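Long-range contacts in polyketide synthase PksJ (Bacillus subtilis subsp. subtilis, PDB 4J1Q), which reduces keto groups of polyketide intermediates stereoselectively, at the alpha as well as the beta position, on the bacillaene assembly line, and binds NADPH: residues 362-366 with 425-429; 379-383 with 418-423. All coordinates share one frame; numbering follows the deposited sequence.

Contact 1: residues 362-366 with 425-429; sequences AEYRR and SDKPQ
Arg366 reaches from its helix to the chain that follows helix 412-425. Its guanidinium lies against the backbone of Pro428, with Pro428 CA 3.6 Å above the plane and over the centre of the group. Asp426 O sits at the guanidinium edge and accepts a hydrogen bond from Arg366 NH1. The modelled length of that bond, 2.4 Å, is too short to take at face value. A salt bridge joins Arg366 NH2 to Asp426 OD1 at 3.2 Å. That oxygen stands well out of the guanidinium plane, so the two groups attract as charges without a directed hydrogen bond. Arg366 NH2 also lies 3.1 Å from Lys427 O.

The Pro428 ring packs on the helix surface, against Ala362, Glu363 and the side chain of Arg366. The Arg366 and Pro428 side chains cross at about a right angle, and Arg366 CD is 3.7 Å from Pro428 CG. Ala362 CB meets Pro428 CB at 4.0 Å and also touches Pro428 O. Glu363 reaches the Pro428 ring with its carboxylate: its chain bends at chi2 (72°), which brings OE2 to 3.6 Å from Pro428 CG.

Asp426 is the first residue to leave the helical conformation after helix 412-425, and it does so with positive phi (71°). This turn presents its carbonyl to the arginine. Arg366 NH2 has a further, weak hydrogen bond to Thr378 O. The contact lies near the surface, where helix 349-370 packs on the link between helix 412-425 and strand 429-435, beside strand 377-383.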
loop_
_atom_site.group_PDB
_atom_site.type_symbol
_atom_site.label_atom_id
_atom_site.label_comp_id
_atom_site.label_asym_id
_atom_site.label_seq_id
_atom_site.Cartn_x
_atom_site.Cartn_y
_atom_site.Cartn_z
ATOM N N ALA A 362 -5.351 -5.901 -0.349
ATOM C CA ALA A 362 -6.488 -5.902 -1.278
ATOM C C ALA A 362 -6.701 -7.287 -1.887
ATOM O O ALA A 362 -7.841 -7.765 -1.981
ATOM C CB ALA A 362 -6.325 -4.849 -2.372
ATOM N N GLU A 363 -5.622 -7.903 -2.354
ATOM C CA GLU A 363 -5.725 -9.250 -2.908
ATOM C C GLU A 363 -6.083 -10.264 -1.827
ATOM O O GLU A 363 -6.892 -11.166 -2.053
ATOM C CB GLU A 363 -4.438 -9.671 -3.633
ATOM C CG GLU A 363 -4.602 -10.917 -4.498
ATOM C CD GLU A 363 -5.409 -10.677 -5.775
ATOM O OE1 GLU A 363 -4.797 -10.329 -6.807
ATOM O OE2 GLU A 363 -6.646 -10.876 -5.766
ATOM N N TYR A 364 -5.478 -10.108 -0.658
ATOM C CA TYR A 364 -5.724 -11.020 0.442
ATOM C C TYR A 364 -7.181 -10.972 0.913
ATOM O O TYR A 364 -7.772 -12.006 1.220
ATOM C CB TYR A 364 -4.765 -10.724 1.584
ATOM C CG TYR A 364 -5.237 -11.206 2.925
ATOM C CD1 TYR A 364 -5.136 -12.551 3.289
ATOM C CD2 TYR A 364 -5.736 -10.309 3.856
ATOM C CE1 TYR A 364 -5.552 -12.984 4.534
ATOM C CE2 TYR A 364 -6.163 -10.731 5.098
ATOM C CZ TYR A 364 -6.062 -12.062 5.439
ATOM O OH TYR A 364 -6.457 -12.438 6.705
ATOM N N ARG A 365 -7.775 -9.784 0.913
ATOM C CA ARG A 365 -9.183 -9.665 1.257
ATOM C C ARG A 365 -10.103 -10.322 0.217
ATOM O O ARG A 365 -11.071 -10.997 0.579
ATOM C CB ARG A 365 -9.594 -8.216 1.524
ATOM C CG ARG A 365 -10.635 -8.090 2.625
ATOM C CD ARG A 365 -11.023 -6.645 2.886
ATOM N NE ARG A 365 -12.212 -6.261 2.144
ATOM C CZ ARG A 365 -13.461 -6.449 2.564
ATOM N NH1 ARG A 365 -13.711 -6.983 3.757
ATOM N NH2 ARG A 365 -14.460 -6.085 1.785
ATOM N N ARG A 366 -9.778 -10.170 -1.064
ATOM C CA ARG A 366 -10.602 -10.766 -2.128
ATOM C C ARG A 366 -10.696 -12.278 -1.976
ATOM O O ARG A 366 -11.756 -12.863 -2.152
ATOM C CB ARG A 366 -10.067 -10.417 -3.521
ATOM C CG ARG A 366 -10.018 -8.932 -3.797
ATOM C CD ARG A 366 -10.285 -8.633 -5.255
ATOM N NE ARG A 366 -10.825 -7.278 -5.413
ATOM C CZ ARG A 366 -10.872 -6.618 -6.567
ATOM N NH1 ARG A 366 -10.456 -7.203 -7.677
ATOM N NH2 ARG A 366 -11.344 -5.379 -6.615
ATOM N N SER A 425 -13.807 -1.460 -13.070
ATOM C CA SER A 425 -12.824 -2.439 -13.540
ATOM C C SER A 425 -12.671 -3.626 -12.577
ATOM O O SER A 425 -12.535 -4.767 -13.006
ATOM C CB SER A 425 -11.485 -1.775 -13.823
ATOM O OG SER A 425 -10.839 -1.412 -12.610
ATOM N N ASP A 426 -12.771 -3.351 -11.282
ATOM C CA ASP A 426 -12.835 -4.392 -10.240
ATOM C C ASP A 426 -11.544 -5.153 -10.003
ATOM O O ASP A 426 -11.565 -6.321 -9.622
ATOM C CB ASP A 426 -13.989 -5.375 -10.467
ATOM C CG ASP A 426 -14.486 -5.995 -9.158
ATOM O OD1 ASP A 426 -14.164 -5.470 -8.079
ATOM O OD2 ASP A 426 -15.193 -7.011 -9.193
ATOM N N LYS A 427 -10.429 -4.447 -10.103
ATOM C CA LYS A 427 -9.129 -5.027 -9.809
ATOM C C LYS A 427 -8.736 -4.615 -8.419
ATOM O O LYS A 427 -9.169 -3.574 -7.931
ATOM C CB LYS A 427 -8.104 -4.528 -10.817
ATOM C CG LYS A 427 -8.355 -5.032 -12.222
ATOM C CD LYS A 427 -7.447 -4.336 -13.218
ATOM C CE LYS A 427 -7.664 -4.829 -14.645
ATOM N NZ LYS A 427 -7.256 -6.243 -14.821
ATOM N N PRO A 428 -7.973 -5.464 -7.742
ATOM C CA PRO A 428 -7.588 -5.189 -6.360
ATOM C C PRO A 428 -6.693 -3.948 -6.265
ATOM O O PRO A 428 -6.576 -3.341 -5.203
ATOM C CB PRO A 428 -6.785 -6.431 -5.967
ATOM C CG PRO A 428 -7.191 -7.501 -6.947
ATOM C CD PRO A 428 -7.494 -6.777 -8.219
ATOM N N GLN A 429 -6.019 -3.611 -7.353
ATOM C CA GLN A 429 -5.027 -2.558 -7.310
ATOM C C GLN A 429 -5.032 -1.760 -8.592
ATOM O O GLN A 429 -4.830 -2.307 -9.684
ATOM C CB GLN A 429 -3.632 -3.158 -7.075
ATOM C CG GLN A 429 -2.693 -2.272 -6.288
ATOM C CD GLN A 429 -1.276 -2.817 -6.296
ATOM O OE1 GLN A 429 -1.067 -4.024 -6.150
ATOM N NE2 GLN A 429 -0.306 -1.944 -6.514
#

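Contact 2: residues 379-383 with 418-423; sequences ISFNW and AFYQGI. With NDP (NADPH dihydro-nicotinamide-adenine-dinucleotide phosphate), chain B.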
loop_
_atom_site.group_PDB
_atom_site.type_symbol
_atom_site.label_atom_id
_atom_site.label_comp_id
_atom_site.label_asym_id
_atom_site.label_seq_id
_atom_site.Cartn_x
_atom_site.Cartn_y
_atom_site.Cartn_z
ATOM N N ILE A 379 -10.573 -2.734 -3.264
ATOM C CA ILE A 379 -9.658 -2.079 -4.185
ATOM C C ILE A 379 -8.671 -1.240 -3.400
ATOM O O ILE A 379 -9.053 -0.565 -2.448
ATOM C CB ILE A 379 -10.418 -1.156 -5.158
ATOM C CG1 ILE A 379 -11.485 -1.952 -5.894
ATOM C CG2 ILE A 379 -9.463 -0.516 -6.156
ATOM C CD1 ILE A 379 -12.429 -1.094 -6.714
ATOM N N SER A 380 -7.421 -1.227 -3.845
ATOM C CA SER A 380 -6.436 -0.275 -3.353
ATOM C C SER A 380 -6.023 0.642 -4.508
ATOM O O SER A 380 -5.715 0.160 -5.609
ATOM C CB SER A 380 -5.222 -1.020 -2.789
ATOM O OG SER A 380 -4.265 -0.141 -2.163
ATOM N N PHE A 381 -6.097 1.957 -4.295
ATOM C CA PHE A 381 -5.721 2.902 -5.344
ATOM C C PHE A 381 -4.327 3.426 -5.025
ATOM O O PHE A 381 -4.107 3.998 -3.944
ATOM C CB PHE A 381 -6.713 4.087 -5.424
ATOM C CG PHE A 381 -8.049 3.746 -6.055
ATOM C CD1 PHE A 381 -9.065 3.157 -5.311
ATOM C CD2 PHE A 381 -8.307 4.081 -7.366
ATOM C CE1 PHE A 381 -10.307 2.880 -5.881
ATOM C CE2 PHE A 381 -9.542 3.802 -7.949
ATOM C CZ PHE A 381 -10.547 3.208 -7.201
ATOM N N ASN A 382 -3.401 3.295 -5.969
ATOM C CA ASN A 382 -2.167 4.049 -5.859
ATOM C C ASN A 382 -2.283 5.451 -6.442
ATOM O O ASN A 382 -2.185 5.639 -7.678
ATOM C CB ASN A 382 -1.008 3.298 -6.502
ATOM C CG ASN A 382 -0.805 1.942 -5.898
ATOM O OD1 ASN A 382 -1.370 0.939 -6.373
ATOM N ND2 ASN A 382 0.030 1.883 -4.870
ATOM N N TRP A 383 -2.575 6.412 -5.561
ATOM C CA TRP A 383 -2.846 7.788 -5.973
ATOM C C TRP A 383 -1.567 8.524 -6.176
ATOM O O TRP A 383 -0.627 8.397 -5.364
ATOM C CB TRP A 383 -3.624 8.528 -4.899
ATOM C CG TRP A 383 -5.060 8.107 -4.723
ATOM C CD1 TRP A 383 -5.701 7.827 -3.525
ATOM C CD2 TRP A 383 -6.117 8.042 -5.757
ATOM N NE1 TRP A 383 -7.029 7.538 -3.736
ATOM C CE2 TRP A 383 -7.346 7.656 -5.056
ATOM C CE3 TRP A 383 -6.160 8.248 -7.130
ATOM C CZ2 TRP A 383 -8.563 7.529 -5.716
ATOM C CZ3 TRP A 383 -7.377 8.058 -7.796
ATOM C CH2 TRP A 383 -8.560 7.723 -7.101
ATOM N N ALA A 418 -11.179 8.763 -12.152
ATOM C CA ALA A 418 -10.334 7.585 -11.973
ATOM C C ALA A 418 -10.871 6.693 -10.852
ATOM O O ALA A 418 -10.909 5.479 -10.964
ATOM C CB ALA A 418 -8.919 8.015 -11.662
ATOM N N PHE A 419 -11.372 7.322 -9.809
ATOM C CA PHE A 419 -11.974 6.589 -8.721
ATOM C C PHE A 419 -13.136 5.738 -9.196
ATOM O O PHE A 419 -13.202 4.562 -8.861
ATOM C CB PHE A 419 -12.418 7.541 -7.632
ATOM C CG PHE A 419 -13.199 6.879 -6.529
ATOM C CD1 PHE A 419 -12.556 6.212 -5.491
ATOM C CD2 PHE A 419 -14.596 7.025 -6.471
ATOM C CE1 PHE A 419 -13.284 5.648 -4.453
ATOM C CE2 PHE A 419 -15.327 6.487 -5.427
ATOM C CZ PHE A 419 -14.673 5.842 -4.385
ATOM N N TYR A 420 -14.046 6.332 -9.974
ATOM C CA TYR A 420 -15.189 5.601 -10.517
ATOM C C TYR A 420 -14.766 4.538 -11.539
ATOM O O TYR A 420 -15.219 3.392 -11.485
ATOM C CB TYR A 420 -16.235 6.566 -11.121
ATOM C CG TYR A 420 -17.031 7.315 -10.067
ATOM C CD1 TYR A 420 -17.703 6.620 -9.071
ATOM C CD2 TYR A 420 -17.030 8.705 -10.006
ATOM C CE1 TYR A 420 -18.359 7.276 -8.044
ATOM C CE2 TYR A 420 -17.698 9.383 -8.990
ATOM C CZ TYR A 420 -18.370 8.658 -8.014
ATOM O OH TYR A 420 -19.081 9.304 -7.017
ATOM N N GLN A 421 -13.850 4.901 -12.429
ATOM C CA GLN A 421 -13.322 3.942 -13.385
ATOM C C GLN A 421 -12.646 2.752 -12.690
ATOM O O GLN A 421 -12.663 1.633 -13.212
ATOM C CB GLN A 421 -12.303 4.614 -14.292
ATOM C CG GLN A 421 -12.878 5.584 -15.299
ATOM C CD GLN A 421 -11.800 6.178 -16.179
ATOM O OE1 GLN A 421 -10.754 5.566 -16.396
ATOM N NE2 GLN A 421 -12.041 7.383 -16.675
ATOM N N GLY A 422 -12.019 3.005 -11.540
ATOM C CA GLY A 422 -11.293 1.955 -10.830
ATOM C C GLY A 422 -12.245 0.940 -10.242
ATOM O O GLY A 422 -11.956 -0.239 -10.204
ATOM N N ILE A 423 -13.406 1.406 -9.802
ATOM C CA ILE A 423 -14.388 0.517 -9.215
ATOM C C ILE A 423 -14.940 -0.450 -10.264
ATOM O O ILE A 423 -14.918 -1.668 -10.059
ATOM C CB ILE A 423 -15.550 1.304 -8.589
ATOM C CG1 ILE A 423 -15.024 2.173 -7.439
ATOM C CG2 ILE A 423 -16.659 0.357 -8.148
ATOM C CD1 ILE A 423 -16.100 2.832 -6.594
HETATM P PA NDP B . -4.248 14.116 5.280
HETATM O O1A NDP B . -3.046 14.004 6.225
HETATM O O2A NDP B . -4.952 15.403 4.982
HETATM O O5B NDP B . -5.330 13.022 5.710
HETATM C C5B NDP B . -4.973 11.934 6.566
HETATM C C4B NDP B . -5.991 11.950 7.695
HETATM O O4B NDP B . -5.829 10.756 8.464
HETATM C C3B NDP B . -5.691 13.090 8.655
HETATM O O3B NDP B . -6.922 13.866 8.677
HETATM C C2B NDP B . -5.436 12.427 10.007
HETATM O O2B NDP B . -6.207 13.089 11.056
HETATM C C1B NDP B . -6.019 11.035 9.847
HETATM N N9A NDP B . -5.197 10.091 10.662
HETATM C C8A NDP B . -3.819 10.031 10.730
HETATM N N7A NDP B . -3.485 9.002 11.602
HETATM C C5A NDP B . -4.675 8.385 12.025
HETATM C C6A NDP B . -4.966 7.328 12.885
HETATM N N6A NDP B . -3.988 6.643 13.562
HETATM N N1A NDP B . -6.267 6.977 13.094
HETATM C C2A NDP B . -7.274 7.666 12.502
HETATM N N3A NDP B . -7.010 8.719 11.701
HETATM C C4A NDP B . -5.720 9.077 11.411
HETATM O O3 NDP B . -3.792 13.440 3.888
HETATM P PN NDP B . -4.813 13.300 2.664
HETATM O O1N NDP B . -4.143 14.116 1.562
HETATM O O2N NDP B . -6.251 13.474 3.118
HETATM O O5D NDP B . -4.629 11.741 2.283
HETATM C C5D NDP B . -5.689 10.779 2.377
HETATM C C4D NDP B . -5.076 9.380 2.137
HETATM O O4D NDP B . -4.704 9.264 0.747
HETATM C C3D NDP B . -3.783 9.196 2.944
HETATM O O3D NDP B . -3.723 7.867 3.513
HETATM C C2D NDP B . -2.699 9.416 1.934
HETATM O O2D NDP B . -1.574 8.600 2.274
HETATM C C1D NDP B . -3.323 9.018 0.589
HETATM N N1N NDP B . -2.772 9.814 -0.516
HETATM C C2N NDP B . -2.974 11.161 -0.598
HETATM C C3N NDP B . -2.392 11.931 -1.632
HETATM C C7N NDP B . -2.650 13.437 -1.709
HETATM O O7N NDP B . -2.412 14.020 -2.775
HETATM N N7N NDP B . -3.038 14.130 -0.611
HETATM C C4N NDP B . -1.530 11.308 -2.572
HETATM C C5N NDP B . -1.315 9.921 -2.443
HETATM C C6N NDP B . -1.946 9.209 -1.394
HETATM P P2B NDP B . -5.724 13.076 12.603
HETATM O O1X NDP B . -4.255 13.544 12.499
HETATM O O2X NDP B . -6.759 14.024 13.195
HETATM O O3X NDP B . -5.850 11.646 13.087
#
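Phe381 and Phe419 make the one ring-to-ring pair across this contact. Their planes are 28° from parallel, but the rings are slid apart and barely overlap, with centroids 5.6 Å apart. The touch is at Phe381 CZ and Phe419 CD1, 4.0 Å from each other. With CG anti to the backbone N (chi1 173°), the Phe419 ring lies where its CD1 meets both CZ and CE1 of Phe381. Trp383 meets the helix with the far end of its indole. Phe419 CB lies at the indole edge, 3.9 Å from Trp383 CH2, and Ala418 CB is at the same edge near CZ3. Phe381 CB sits over one indole face, toward its rim, and Phe336 and Trp386 make edge-to-face contacts with Trp383.

Aliphatic packing continues at the other end of the strand segment. Ile379 CD1 rests 3.6 Å from Ile423 CA and also touches Gly422 O.

This is a helix laid on a face of the Rossmann-fold sheet of the ketoreductase domain. Strand 379-383 and helix 418-423 run roughly antiparallel, at 143°, with their axes 9.9 Å apart. Gly422 has no side chain, which lets Phe381 CE2 approach its CA to 3.8 Å.

No hydrogen bond joins the segments; the Phe381 ring meets two helix carbonyls. Ala418 O lies at the edge of the ring, and Phe419 O is 3.4 Å from Phe381 CZ. Both carbonyls already accept hydrogen bonds within the helix.

Contact with the cofactor is made by Trp383, part of the NADPH pocket. Trp383 O and CB both lie against the nicotinamide ring, with CB 3.6 Å from NDP C5N.

In the fold
Strand 377-383, which supplies one side of contact 2, also runs beside contact 1, and the centres of the two contacts are 11 Å apart. Along the chain, contact 2 is nested within the loop that contact 1 closes. Pro428 O is 2.7 Å from Ser380 N, a probable hydrogen bond between the residue just before strand 429-435 and strand 377-383. A second probable bond, of 3.1 Å, runs from Gln429 NE2 to Asn382 OD1. Ile379 bridges the two sites by packing: its CG1 is 3.5 Å from Arg366 NH2. The cofactor is met by contact 2, where Trp383 O approaches NDP C5N to 3.4 Å. In contact 1, Arg366 lies near Ile379 rather than near the cofactor end at Trp383.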